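Local structure of putative beta-glucosidase (Bifidobacterium adolescentis, 5WAB) at residues Thr343-Gly348 / Ala413-Gly418; Met406-Pro411 / Ala428-Leu433; Leu77-Asn82 / Glu468-Gly473. The protein hydrolyses beta-glucosidic linkages as a family 3 glycoside hydrolase and probably also removes terminal alpha-L-arabinopyranose from ginsenoside Rb2. All coordinates share one frame; numbering follows the deposited sequence.

Contact 1 of 3, residues Thr343-Gly348 / Ala413-Gly418; sequences TPRYQG and AAESEG
Arg345 and Glu415 form a salt bridge that carries the whole contact. Glu415 OE2 lies 2.7 Å from Arg345 NH1, but the N-H points well off the oxygen, at 122°, and the hydrogen bond within the ion pair is weak. The same oxygen is 2.9 Å from Arg345 NH2, while OE1 stays 3.7 Å from that nitrogen, so the carboxylate presents one oxygen to the arginine rather than a matched pair. Guanidinium and carboxylate planes stand 60° apart, far from a flat two-pronged pairing. OE2 has its strongest partner beyond this pair, the backbone N of Gly451, and thus joins three loops.

In the second shell, Gln347 O sits 3.5 Å above one face of the guanidinium, toward its rim, and Leu471 packs against the arginine. CG of Arg345 stands anti to the backbone N (chi1 174°), which sends the chain out toward the 413-418 loop.

The two loops follow strands 334-337 and 403-409; the bridge therefore links adjacent loops at the C-terminal ends of two neighbouring parallel strands of a mixed sheet, an arrangement at home in the alpha/beta sandwich domain of family 3 glycoside hydrolases.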
ATOM      1  N   THR A 343       2.989 -25.242  -7.647  1.00 33.37           N
ATOM      2  CA  THR A 343       4.120 -24.413  -7.242  1.00 32.68           C
ATOM      3  C   THR A 343       3.607 -22.993  -7.057  1.00 31.53           C
ATOM      4  O   THR A 343       3.610 -22.196  -8.006  1.00 32.16           O
ATOM      5  CB  THR A 343       5.246 -24.450  -8.277  1.00 33.01           C
ATOM      6  OG1 THR A 343       5.543 -25.812  -8.614  1.00 30.63           O
ATOM      7  CG2 THR A 343       6.495 -23.775  -7.720  1.00 29.71           C
ATOM      8  N   PRO A 344       3.144 -22.629  -5.864  1.00 30.19           N
ATOM      9  CA  PRO A 344       2.457 -21.346  -5.703  1.00 30.64           C
ATOM     10  C   PRO A 344       3.414 -20.170  -5.767  1.00 32.67           C
ATOM     11  O   PRO A 344       4.574 -20.253  -5.354  1.00 34.09           O
ATOM     12  CB  PRO A 344       1.818 -21.461  -4.314  1.00 29.11           C
ATOM     13  CG  PRO A 344       2.702 -22.410  -3.590  1.00 30.70           C
ATOM     14  CD  PRO A 344       3.158 -23.410  -4.616  1.00 30.36           C
ATOM     15  N   ARG A 345       2.909 -19.064  -6.301  1.00 33.22           N
ATOM     16  CA  ARG A 345       3.569 -17.768  -6.219  1.00 34.71           C
ATOM     17  C   ARG A 345       2.805 -16.929  -5.204  1.00 34.70           C
ATOM     18  O   ARG A 345       1.661 -16.533  -5.451  1.00 33.98           O
ATOM     19  CB  ARG A 345       3.640 -17.073  -7.576  1.00 36.59           C
ATOM     20  CG  ARG A 345       4.207 -15.673  -7.453  1.00 38.60           C
ATOM     21  CD  ARG A 345       4.966 -15.227  -8.681  1.00 39.87           C
ATOM     22  NE  ARG A 345       5.677 -13.980  -8.418  1.00 40.98           N
ATOM     23  CZ  ARG A 345       5.109 -12.778  -8.430  1.00 41.58           C
ATOM     24  NH1 ARG A 345       3.816 -12.653  -8.691  1.00 41.40           N
ATOM     25  NH2 ARG A 345       5.831 -11.698  -8.175  1.00 43.23           N
ATOM     26  N   TYR A 346       3.442 -16.653  -4.066  1.00 35.38           N
ATOM     27  CA  TYR A 346       2.768 -16.033  -2.938  1.00 34.99           C
ATOM     28  C   TYR A 346       3.518 -14.866  -2.313  1.00 35.24           C
ATOM     29  O   TYR A 346       3.017 -14.298  -1.339  1.00 35.53           O
ATOM     30  CB  TYR A 346       2.501 -17.079  -1.847  1.00 35.90           C
ATOM     31  CG  TYR A 346       3.766 -17.667  -1.257  1.00 38.14           C
ATOM     32  CD1 TYR A 346       4.440 -18.697  -1.905  1.00 39.12           C
ATOM     33  CD2 TYR A 346       4.290 -17.197  -0.059  1.00 39.51           C
ATOM     34  CE1 TYR A 346       5.596 -19.242  -1.379  1.00 39.36           C
ATOM     35  CE2 TYR A 346       5.452 -17.740   0.476  1.00 39.67           C
ATOM     36  CZ  TYR A 346       6.096 -18.761  -0.192  1.00 40.22           C
ATOM     37  OH  TYR A 346       7.248 -19.310   0.324  1.00 42.67           O
ATOM     38  N   GLN A 347       4.680 -14.486  -2.835  1.00 35.99           N
ATOM     39  CA  GLN A 347       5.405 -13.320  -2.334  1.00 36.07           C
ATOM     40  C   GLN A 347       6.277 -12.774  -3.460  1.00 36.60           C
ATOM     41  O   GLN A 347       6.130 -13.154  -4.624  1.00 36.48           O
ATOM     42  CB  GLN A 347       6.231 -13.670  -1.088  1.00 35.24           C
ATOM     43  CG  GLN A 347       7.192 -14.839  -1.258  1.00 35.50           C
ATOM     44  CD  GLN A 347       8.119 -15.014  -0.055  1.00 35.87           C
ATOM     45  OE1 GLN A 347       8.545 -14.035   0.564  1.00 36.39           O
ATOM     46  NE2 GLN A 347       8.437 -16.262   0.277  1.00 35.31           N
ATOM     47  N   GLY A 348       7.183 -11.868  -3.115  1.00 38.64           N
ATOM     48  CA  GLY A 348       8.052 -11.246  -4.098  1.00 40.34           C
ATOM     49  C   GLY A 348       9.426 -11.885  -4.177  1.00 42.35           C
ATOM     50  O   GLY A 348       9.635 -12.857  -4.905  1.00 42.84           O
ATOM     51  N   ALA A 413       9.972 -14.425 -12.846  1.00 43.41           N
ATOM     52  CA  ALA A 413      10.789 -13.711 -13.823  1.00 45.22           C
ATOM     53  C   ALA A 413      10.007 -12.630 -14.560  1.00 45.44           C
ATOM     54  O   ALA A 413      10.620 -11.727 -15.138  1.00 48.80           O
ATOM     55  CB  ALA A 413      11.395 -14.691 -14.825  1.00 47.72           C
ATOM     56  N   ALA A 414       8.675 -12.701 -14.564  1.00 43.89           N
ATOM     57  CA  ALA A 414       7.874 -11.614 -15.112  1.00 42.35           C
ATOM     58  C   ALA A 414       7.792 -10.427 -14.160  1.00 40.72           C
ATOM     59  O   ALA A 414       7.308  -9.363 -14.559  1.00 40.08           O
ATOM     60  CB  ALA A 414       6.466 -12.112 -15.448  1.00 42.03           C
ATOM     61  N   GLU A 415       8.253 -10.591 -12.921  1.00 40.43           N
ATOM     62  CA  GLU A 415       8.367  -9.530 -11.926  1.00 39.10           C
ATOM     63  C   GLU A 415       9.745  -9.566 -11.287  1.00 39.67           C
ATOM     64  O   GLU A 415       9.889  -9.666 -10.069  1.00 39.92           O
ATOM     65  CB  GLU A 415       7.300  -9.637 -10.839  1.00 38.06           C
ATOM     66  CG  GLU A 415       5.867  -9.531 -11.322  1.00 38.11           C
ATOM     67  CD  GLU A 415       4.889  -9.344 -10.172  1.00 37.24           C
ATOM     68  OE1 GLU A 415       4.980  -8.314  -9.478  1.00 36.90           O
ATOM     69  OE2 GLU A 415       4.041 -10.233  -9.949  1.00 37.17           O
ATOM     70  N   SER A 416      10.786  -9.513 -12.118  1.00 40.71           N
ATOM     71  CA  SER A 416      12.157  -9.580 -11.625  1.00 42.13           C
ATOM     72  C   SER A 416      12.458  -8.405 -10.701  1.00 43.00           C
ATOM     73  O   SER A 416      12.097  -7.259 -10.987  1.00 42.50           O
ATOM     74  CB  SER A 416      13.144  -9.598 -12.793  1.00 43.07           C
ATOM     75  N   GLU A 417      13.128  -8.698  -9.588  1.00 44.35           N
ATOM     76  CA  GLU A 417      13.447  -7.673  -8.602  1.00 45.09           C
ATOM     77  C   GLU A 417      14.330  -6.586  -9.204  1.00 45.13           C
ATOM     78  O   GLU A 417      15.211  -6.856 -10.026  1.00 46.67           O
ATOM     79  CB  GLU A 417      14.155  -8.305  -7.404  1.00 48.76           C
ATOM     80  CG  GLU A 417      14.476  -7.332  -6.283  1.00 51.27           C
ATOM     81  CD  GLU A 417      15.093  -8.016  -5.079  1.00 54.15           C
ATOM     82  OE1 GLU A 417      15.242  -9.256  -5.115  1.00 55.43           O
ATOM     83  OE2 GLU A 417      15.415  -7.315  -4.094  1.00 54.93           O
ATOM     84  N   GLY A 418      14.082  -5.345  -8.791  1.00 42.82           N
ATOM     85  CA  GLY A 418      14.849  -4.217  -9.277  1.00 41.78           C
ATOM     86  C   GLY A 418      14.470  -3.721 -10.653  1.00 39.22           C
ATOM     87  O   GLY A 418      15.183  -2.873 -11.202  1.00 40.66           O
TER

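Contact 2 of 3, residues Met406-Pro411 / Ala428-Leu433; sequences MFLGLP and AKQVEL
Gln430 reaches from helix 428-438 to Gly409 at the end of strand 403-409 and grips both polar atoms of its backbone. Gly409 N donates to Gln430 OE1 over 3.0 Å in a nearly straight bond (164°), arriving in the carbonyl plane on a lone pair. In the other direction Gln430 NE2 gives a weak bond to Gly409 O, 3.1 Å long and bent to 134°. The chain is extended beyond CG, and this carries the amide across the gap between helix and strand.

Packing is closest around this amide. Leu408 CB touches Gln430 OE1 at 3.4 Å, and Leu408 CD2 approaches Gln430 CB at 4.1 Å as the two side chains run past each other in opposite directions. Pro411 CD closes in more loosely, 4.3 Å from Gln430 NE2. Gly409 has backbone angles at which a CB would collide with the preceding carbonyl O.

Farther along, Met406 and Leu433 face the partner segment without close contact; Met406 packs on Leu434 and Val437 of the same helix, Leu433 on Phe379 and Ala394. The outer side of the helix, with Ala428 exposed and Glu432 partly so, takes no part.

A leucine in place of Gln430 would probably leave Gly409 N and O without their mates at this buried site.

The contact belongs to the beta-alpha-beta unit 403-409, 428-438, 444-449, and in it a side-chain amide, donor and acceptor together, pairs with the two polar backbone atoms of Gly409 where the strand ends, tying helix to strand with a strong and a weak bond.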
ATOM      1  N   MET A 406      -8.577 -22.854 -13.171  1.00 34.17           N
ATOM      2  CA  MET A 406      -7.331 -22.587 -13.874  1.00 33.88           C
ATOM      3  C   MET A 406      -6.579 -21.466 -13.177  1.00 32.62           C
ATOM      4  O   MET A 406      -7.117 -20.368 -12.998  1.00 32.69           O
ATOM      5  CB  MET A 406      -7.584 -22.206 -15.327  1.00 35.80           C
ATOM      6  CG  MET A 406      -6.309 -22.115 -16.129  1.00 36.90           C
ATOM      7  SD  MET A 406      -6.671 -21.970 -17.871  1.00 39.53           S
ATOM      8  CE  MET A 406      -7.702 -23.417 -18.073  1.00 41.48           C
ATOM      9  N   PHE A 407      -5.331 -21.738 -12.807  1.00 32.04           N
ATOM     10  CA  PHE A 407      -4.511 -20.798 -12.048  1.00 30.63           C
ATOM     11  C   PHE A 407      -3.484 -20.171 -12.984  1.00 26.40           C
ATOM     12  O   PHE A 407      -2.561 -20.847 -13.453  1.00 26.90           O
ATOM     13  CB  PHE A 407      -3.848 -21.504 -10.869  1.00 31.26           C
ATOM     14  CG  PHE A 407      -4.808 -21.857  -9.767  1.00 31.32           C
ATOM     15  CD1 PHE A 407      -5.715 -22.895  -9.924  1.00 33.24           C
ATOM     16  CD2 PHE A 407      -4.804 -21.156  -8.578  1.00 29.70           C
ATOM     17  CE1 PHE A 407      -6.599 -23.226  -8.919  1.00 33.40           C
ATOM     18  CE2 PHE A 407      -5.688 -21.484  -7.562  1.00 31.34           C
ATOM     19  CZ  PHE A 407      -6.585 -22.517  -7.735  1.00 33.05           C
ATOM     20  N   LEU A 408      -3.651 -18.884 -13.259  1.00 25.60           N
ATOM     21  CA  LEU A 408      -2.798 -18.142 -14.171  1.00 25.26           C
ATOM     22  C   LEU A 408      -2.132 -16.983 -13.432  1.00 25.57           C
ATOM     23  O   LEU A 408      -2.427 -16.702 -12.265  1.00 24.01           O
ATOM     24  CB  LEU A 408      -3.619 -17.633 -15.354  1.00 27.41           C
ATOM     25  CG  LEU A 408      -4.502 -18.707 -15.989  1.00 29.04           C
ATOM     26  CD1 LEU A 408      -5.428 -18.113 -17.049  1.00 29.37           C
ATOM     27  CD2 LEU A 408      -3.636 -19.821 -16.567  1.00 28.32           C
ATOM     28  N   GLY A 409      -1.246 -16.287 -14.128  1.00 24.02           N
ATOM     29  CA  GLY A 409      -0.622 -15.130 -13.538  1.00 24.52           C
ATOM     30  C   GLY A 409       0.824 -14.994 -13.965  1.00 25.02           C
ATOM     31  O   GLY A 409       1.259 -15.575 -14.959  1.00 25.50           O
ATOM     32  N   LEU A 410       1.562 -14.204 -13.182  1.00 24.58           N
ATOM     33  CA  LEU A 410       2.927 -13.832 -13.513  1.00 26.48           C
ATOM     34  C   LEU A 410       3.904 -14.748 -12.799  1.00 27.02           C
ATOM     35  O   LEU A 410       3.822 -14.876 -11.570  1.00 27.32           O
ATOM     36  CB  LEU A 410       3.184 -12.388 -13.106  1.00 26.02           C
ATOM     37  CG  LEU A 410       2.236 -11.336 -13.671  1.00 25.54           C
ATOM     38  CD1 LEU A 410       2.586  -9.967 -13.098  1.00 24.03           C
ATOM     39  CD2 LEU A 410       2.301 -11.328 -15.183  1.00 26.44           C
ATOM     40  N   PRO A 411       4.808 -15.421 -13.503  1.00 29.01           N
ATOM     41  CA  PRO A 411       5.913 -16.100 -12.823  1.00 31.35           C
ATOM     42  C   PRO A 411       6.880 -15.071 -12.259  1.00 33.84           C
ATOM     43  O   PRO A 411       6.800 -13.879 -12.557  1.00 33.19           O
ATOM     44  CB  PRO A 411       6.564 -16.940 -13.926  1.00 31.97           C
ATOM     45  CG  PRO A 411       5.596 -16.927 -15.055  1.00 31.71           C
ATOM     46  CD  PRO A 411       4.851 -15.642 -14.954  1.00 30.66           C
ATOM     47  N   ALA A 428       1.701 -15.148 -22.737  1.00 31.05           N
ATOM     48  CA  ALA A 428       0.841 -15.451 -23.880  1.00 33.09           C
ATOM     49  C   ALA A 428       0.498 -16.933 -23.977  1.00 34.88           C
ATOM     50  O   ALA A 428      -0.608 -17.282 -24.410  1.00 33.81           O
ATOM     51  CB  ALA A 428       1.511 -14.985 -25.172  1.00 32.65           C
ATOM     52  N   LYS A 429       1.428 -17.815 -23.608  1.00 36.04           N
ATOM     53  CA  LYS A 429       1.133 -19.242 -23.669  1.00 38.47           C
ATOM     54  C   LYS A 429       0.071 -19.642 -22.647  1.00 39.37           C
ATOM     55  O   LYS A 429      -0.648 -20.626 -22.862  1.00 40.02           O
ATOM     56  CB  LYS A 429       2.422 -20.048 -23.490  1.00 38.26           C
ATOM     57  CG  LYS A 429       3.130 -19.850 -22.163  1.00 36.26           C
ATOM     58  CD  LYS A 429       4.413 -20.671 -22.116  1.00 36.41           C
ATOM     59  CE  LYS A 429       5.121 -20.522 -20.781  1.00 33.42           C
ATOM     60  NZ  LYS A 429       6.354 -21.351 -20.708  1.00 33.58           N
ATOM     61  N   GLN A 430      -0.044 -18.894 -21.541  1.00 38.26           N
ATOM     62  CA  GLN A 430      -1.138 -19.118 -20.598  1.00 36.92           C
ATOM     63  C   GLN A 430      -2.476 -18.685 -21.183  1.00 38.32           C
ATOM     64  O   GLN A 430      -3.514 -19.286 -20.885  1.00 41.31           O
ATOM     65  CB  GLN A 430      -0.876 -18.379 -19.294  1.00 35.35           C
ATOM     66  CG  GLN A 430       0.379 -18.808 -18.578  1.00 36.15           C
ATOM     67  CD  GLN A 430       0.524 -18.114 -17.244  1.00 33.80           C
ATOM     68  OE1 GLN A 430      -0.456 -17.626 -16.680  1.00 32.13           O
ATOM     69  NE2 GLN A 430       1.749 -18.056 -16.734  1.00 32.97           N
ATOM     70  N   VAL A 431      -2.482 -17.612 -21.972  1.00 37.24           N
ATOM     71  CA  VAL A 431      -3.706 -17.221 -22.660  1.00 37.21           C
ATOM     72  C   VAL A 431      -4.088 -18.258 -23.711  1.00 40.87           C
ATOM     73  O   VAL A 431      -5.267 -18.597 -23.866  1.00 41.99           O
ATOM     74  CB  VAL A 431      -3.554 -15.820 -23.271  1.00 34.89           C
ATOM     75  CG1 VAL A 431      -4.818 -15.432 -24.001  1.00 35.51           C
ATOM     76  CG2 VAL A 431      -3.248 -14.812 -22.178  1.00 32.82           C
ATOM     77  N   GLU A 432      -3.102 -18.779 -24.449  1.00 42.83           N
ATOM     78  CA  GLU A 432      -3.394 -19.808 -25.442  1.00 46.53           C
ATOM     79  C   GLU A 432      -4.000 -21.044 -24.796  1.00 44.71           C
ATOM     80  O   GLU A 432      -4.940 -21.635 -25.337  1.00 46.11           O
ATOM     81  CB  GLU A 432      -2.133 -20.183 -26.219  1.00 51.01           C
ATOM     82  CG  GLU A 432      -1.708 -19.164 -27.260  1.00 54.55           C
ATOM     83  CD  GLU A 432      -0.290 -19.393 -27.745  1.00 58.01           C
ATOM     84  OE1 GLU A 432       0.592 -18.558 -27.440  1.00 57.56           O
ATOM     85  OE2 GLU A 432      -0.058 -20.420 -28.422  1.00 62.16           O
ATOM     86  N   LEU A 433      -3.476 -21.450 -23.637  1.00 42.37           N
ATOM     87  CA  LEU A 433      -4.029 -22.611 -22.947  1.00 41.99           C
ATOM     88  C   LEU A 433      -5.463 -22.355 -22.510  1.00 40.99           C
ATOM     89  O   LEU A 433      -6.320 -23.242 -22.616  1.00 43.34           O
ATOM     90  CB  LEU A 433      -3.162 -22.975 -21.745  1.00 41.60           C
ATOM     91  CG  LEU A 433      -3.760 -24.064 -20.856  1.00 42.03           C
ATOM     92  CD1 LEU A 433      -3.729 -25.400 -21.565  1.00 44.35           C
ATOM     93  CD2 LEU A 433      -3.016 -24.138 -19.538  1.00 39.97           C
TER

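Contact 3 of 3, residues Leu77-Asn82 / Glu468-Gly473; sequences LSSSWN and ESWLLG
Trp470 points its indole at Ser79, and this one pair joins the two segments. Followed outward, the tryptophan begins at CB, which faces the 77-82 segment but is too far from it to touch. CG stands anti to the carbonyl carbon (chi1 -58°), and from there the five-membered ring swings toward the serine: CD1 comes to 3.5 Å from Ser79 OG, and NE1 is nearer still at 3.2 Å. The hydroxyl approaches the ring obliquely. Past NE1 the ring is backed by the aliphatic part of Glu468, whose CG lies 3.5 Å from Trp470 CE2, over one face and toward the rim. Val317 and Asn450 also pack on the indole.

Each partner is positioned by residues close to it in sequence. Glu468 OE1 accepts from Trp470 N at 2.8 Å, met on its anti side and 30° out of the carboxylate plane, so the same glutamate holds the tryptophan backbone and covers its ring. Ser79 OG has its strongest polar partner in Gly76 O. The serine sits within a type I turn from Leu77 to Ser80, in which Leu77 O receives two bonds, from Ser80 N at 3.1 Å and from Ser80 OG at 2.7 Å, the latter nearly in line with the carbonyl. The turn runs on to Asn82, the N-cap of helix 83-99, while Trp81 packs its ring edge-to-face with Phe605 of the fibronectin type III-like domain.

Buried near the middle of the chain, the pair lies where the N-terminal domain, of TIM-barrel type, meets the second, alpha/beta domain, the interdomain interface characteristic of multidomain family 3 glycoside hydrolases.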
ATOM      1  N   LEU A  77      -3.019  -7.498   0.554  1.00 25.21           N
ATOM      2  CA  LEU A  77      -3.676  -7.101   1.795  1.00 24.94           C
ATOM      3  C   LEU A  77      -4.425  -5.784   1.656  1.00 23.68           C
ATOM      4  O   LEU A  77      -5.395  -5.553   2.386  1.00 22.51           O
ATOM      5  CB  LEU A  77      -2.651  -7.004   2.931  1.00 23.32           C
ATOM      6  CG  LEU A  77      -3.226  -6.947   4.350  1.00 23.07           C
ATOM      7  CD1 LEU A  77      -4.204  -8.096   4.562  1.00 24.76           C
ATOM      8  CD2 LEU A  77      -2.123  -7.014   5.385  1.00 22.83           C
ATOM      9  N   SER A  78      -4.026  -4.935   0.712  1.00 24.04           N
ATOM     10  CA  SER A  78      -4.748  -3.696   0.463  1.00 23.71           C
ATOM     11  C   SER A  78      -6.153  -3.926  -0.066  1.00 24.84           C
ATOM     12  O   SER A  78      -6.951  -2.985  -0.076  1.00 27.10           O
ATOM     13  CB  SER A  78      -3.969  -2.831  -0.522  1.00 24.14           C
ATOM     14  OG  SER A  78      -3.772  -3.511  -1.752  1.00 24.82           O
ATOM     15  N   SER A  79      -6.472  -5.137  -0.516  1.00 25.59           N
ATOM     16  CA  SER A  79      -7.830  -5.443  -0.942  1.00 25.85           C
ATOM     17  C   SER A  79      -8.800  -5.560   0.225  1.00 26.31           C
ATOM     18  O   SER A  79     -10.014  -5.552   0.001  1.00 28.75           O
ATOM     19  CB  SER A  79      -7.833  -6.738  -1.756  1.00 27.76           C
ATOM     20  OG  SER A  79      -6.879  -6.681  -2.806  1.00 25.88           O
ATOM     21  N   SER A  80      -8.297  -5.674   1.454  1.00 25.61           N
ATOM     22  CA  SER A  80      -9.147  -5.914   2.618  1.00 26.41           C
ATOM     23  C   SER A  80      -9.901  -4.670   3.072  1.00 26.88           C
ATOM     24  O   SER A  80     -11.007  -4.793   3.609  1.00 28.57           O
ATOM     25  CB  SER A  80      -8.303  -6.444   3.775  1.00 24.85           C
ATOM     26  OG  SER A  80      -7.377  -5.454   4.193  1.00 21.35           O
ATOM     27  N   TRP A  81      -9.315  -3.480   2.896  1.00 24.79           N
ATOM     28  CA  TRP A  81      -9.889  -2.233   3.415  1.00 25.55           C
ATOM     29  C   TRP A  81     -10.240  -2.375   4.894  1.00 26.24           C
ATOM     30  O   TRP A  81     -11.248  -1.853   5.370  1.00 28.13           O
ATOM     31  CB  TRP A  81     -11.114  -1.806   2.596  1.00 26.57           C
ATOM     32  CG  TRP A  81     -10.813  -1.458   1.153  1.00 26.49           C
ATOM     33  CD1 TRP A  81     -10.121  -2.222   0.255  1.00 27.59           C
ATOM     34  CD2 TRP A  81     -11.234  -0.286   0.438  1.00 25.40           C
ATOM     35  NE1 TRP A  81     -10.064  -1.588  -0.962  1.00 26.06           N
ATOM     36  CE2 TRP A  81     -10.743  -0.401  -0.878  1.00 25.23           C
ATOM     37  CE3 TRP A  81     -11.969   0.852   0.785  1.00 25.60           C
ATOM     38  CZ2 TRP A  81     -10.963   0.578  -1.846  1.00 24.82           C
ATOM     39  CZ3 TRP A  81     -12.190   1.820  -0.180  1.00 25.84           C
ATOM     40  CH2 TRP A  81     -11.686   1.678  -1.478  1.00 25.03           C
ATOM     41  N   ASN A  82      -9.390  -3.092   5.629  1.00 26.79           N
ATOM     42  CA  ASN A  82      -9.681  -3.535   6.993  1.00 27.35           C
ATOM     43  C   ASN A  82      -8.522  -3.156   7.901  1.00 26.07           C
ATOM     44  O   ASN A  82      -7.628  -3.974   8.161  1.00 27.30           O
ATOM     45  CB  ASN A  82      -9.934  -5.044   7.044  1.00 28.90           C
ATOM     46  CG  ASN A  82     -10.535  -5.497   8.366  1.00 31.34           C
ATOM     47  OD1 ASN A  82     -10.464  -4.786   9.373  1.00 30.73           O
ATOM     48  ND2 ASN A  82     -11.120  -6.693   8.372  1.00 33.08           N
ATOM     49  N   GLU A 468      -9.143 -12.443  -8.578  1.00 25.45           N
ATOM     50  CA  GLU A 468      -7.828 -11.813  -8.493  1.00 24.72           C
ATOM     51  C   GLU A 468      -7.311 -11.982  -7.066  1.00 24.76           C
ATOM     52  O   GLU A 468      -7.786 -11.314  -6.141  1.00 25.85           O
ATOM     53  CB  GLU A 468      -7.910 -10.343  -8.898  1.00 23.59           C
ATOM     54  CG  GLU A 468      -6.675  -9.502  -8.576  1.00 24.75           C
ATOM     55  CD  GLU A 468      -5.395 -10.006  -9.224  1.00 23.82           C
ATOM     56  OE1 GLU A 468      -4.805 -10.980  -8.709  1.00 22.97           O
ATOM     57  OE2 GLU A 468      -4.969  -9.417 -10.241  1.00 23.00           O
ATOM     58  N   SER A 469      -6.343 -12.880  -6.886  1.00 23.82           N
ATOM     59  CA  SER A 469      -5.842 -13.224  -5.562  1.00 23.37           C
ATOM     60  C   SER A 469      -4.483 -12.612  -5.258  1.00 22.72           C
ATOM     61  O   SER A 469      -3.927 -12.891  -4.191  1.00 23.73           O
ATOM     62  CB  SER A 469      -5.767 -14.748  -5.401  1.00 24.66           C
ATOM     63  OG  SER A 469      -4.889 -15.330  -6.347  1.00 25.35           O
ATOM     64  N   TRP A 470      -3.942 -11.792  -6.163  1.00 21.93           N
ATOM     65  CA  TRP A 470      -2.673 -11.094  -5.979  1.00 22.41           C
ATOM     66  C   TRP A 470      -1.575 -12.014  -5.463  1.00 24.46           C
ATOM     67  O   TRP A 470      -1.260 -13.032  -6.089  1.00 25.52           O
ATOM     68  CB  TRP A 470      -2.854  -9.918  -5.018  1.00 20.75           C
ATOM     69  CG  TRP A 470      -3.880  -8.929  -5.462  1.00 20.07           C
ATOM     70  CD1 TRP A 470      -5.124  -8.755  -4.938  1.00 19.47           C
ATOM     71  CD2 TRP A 470      -3.749  -7.966  -6.517  1.00 19.25           C
ATOM     72  NE1 TRP A 470      -5.779  -7.746  -5.601  1.00 19.16           N
ATOM     73  CE2 TRP A 470      -4.957  -7.245  -6.574  1.00 19.34           C
ATOM     74  CE3 TRP A 470      -2.729  -7.647  -7.420  1.00 19.48           C
ATOM     75  CZ2 TRP A 470      -5.177  -6.224  -7.498  1.00 19.94           C
ATOM     76  CZ3 TRP A 470      -2.945  -6.635  -8.336  1.00 20.36           C
ATOM     77  CH2 TRP A 470      -4.163  -5.934  -8.369  1.00 20.81           C
ATOM     78  N   LEU A 471      -0.988 -11.650  -4.324  1.00 24.57           N
ATOM     79  CA  LEU A 471      -0.068 -12.502  -3.582  1.00 27.26           C
ATOM     80  C   LEU A 471      -0.633 -12.685  -2.181  1.00 26.54           C
ATOM     81  O   LEU A 471      -0.921 -11.702  -1.492  1.00 26.65           O
ATOM     82  CB  LEU A 471       1.345 -11.902  -3.528  1.00 29.09           C
ATOM     83  CG  LEU A 471       2.079 -11.730  -4.866  1.00 30.99           C
ATOM     84  CD1 LEU A 471       3.441 -11.067  -4.673  1.00 31.75           C
ATOM     85  CD2 LEU A 471       2.235 -13.064  -5.580  1.00 30.71           C
ATOM     86  N   LEU A 472      -0.786 -13.941  -1.763  1.00 27.03           N
ATOM     87  CA  LEU A 472      -1.555 -14.276  -0.572  1.00 26.72           C
ATOM     88  C   LEU A 472      -0.703 -14.631   0.639  1.00 28.30           C
ATOM     89  O   LEU A 472      -1.251 -14.765   1.736  1.00 29.59           O
ATOM     90  CB  LEU A 472      -2.503 -15.442  -0.879  1.00 26.15           C
ATOM     91  CG  LEU A 472      -3.591 -15.165  -1.917  1.00 24.30           C
ATOM     92  CD1 LEU A 472      -4.302 -16.450  -2.290  1.00 24.55           C
ATOM     93  CD2 LEU A 472      -4.586 -14.147  -1.389  1.00 23.47           C
ATOM     94  N   GLY A 473       0.604 -14.795   0.478  1.00 29.24           N
ATOM     95  CA  GLY A 473       1.439 -15.217   1.583  1.00 30.21           C
ATOM     96  C   GLY A 473       1.397 -16.721   1.783  1.00 31.87           C
ATOM     97  O   GLY A 473       0.908 -17.483   0.946  1.00 32.64           O
TER

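Overall arrangement
From the N terminus, 77-82 comes first and finds its partner, 468-473, only after 385 intervening residues; contact 3 thereby closes a long loop and ties the N-terminal domain to the C-terminal one. Contacts 1 and 2 both fall within that loop and within the C-terminal domain. They cross: 343-348 opens contact 1, 406-411 opens contact 2, 413-418 closes the first and 428-433 the second. Contact 1 touches both of the others, since Arg345 CD lies 3.1 Å from Leu410 O, and Tyr346 O, 3.1 Å from Gly473 N, probably accepts its hydrogen bond. Contacts 2 and 3 do not touch, their nearest atoms about 6 Å apart.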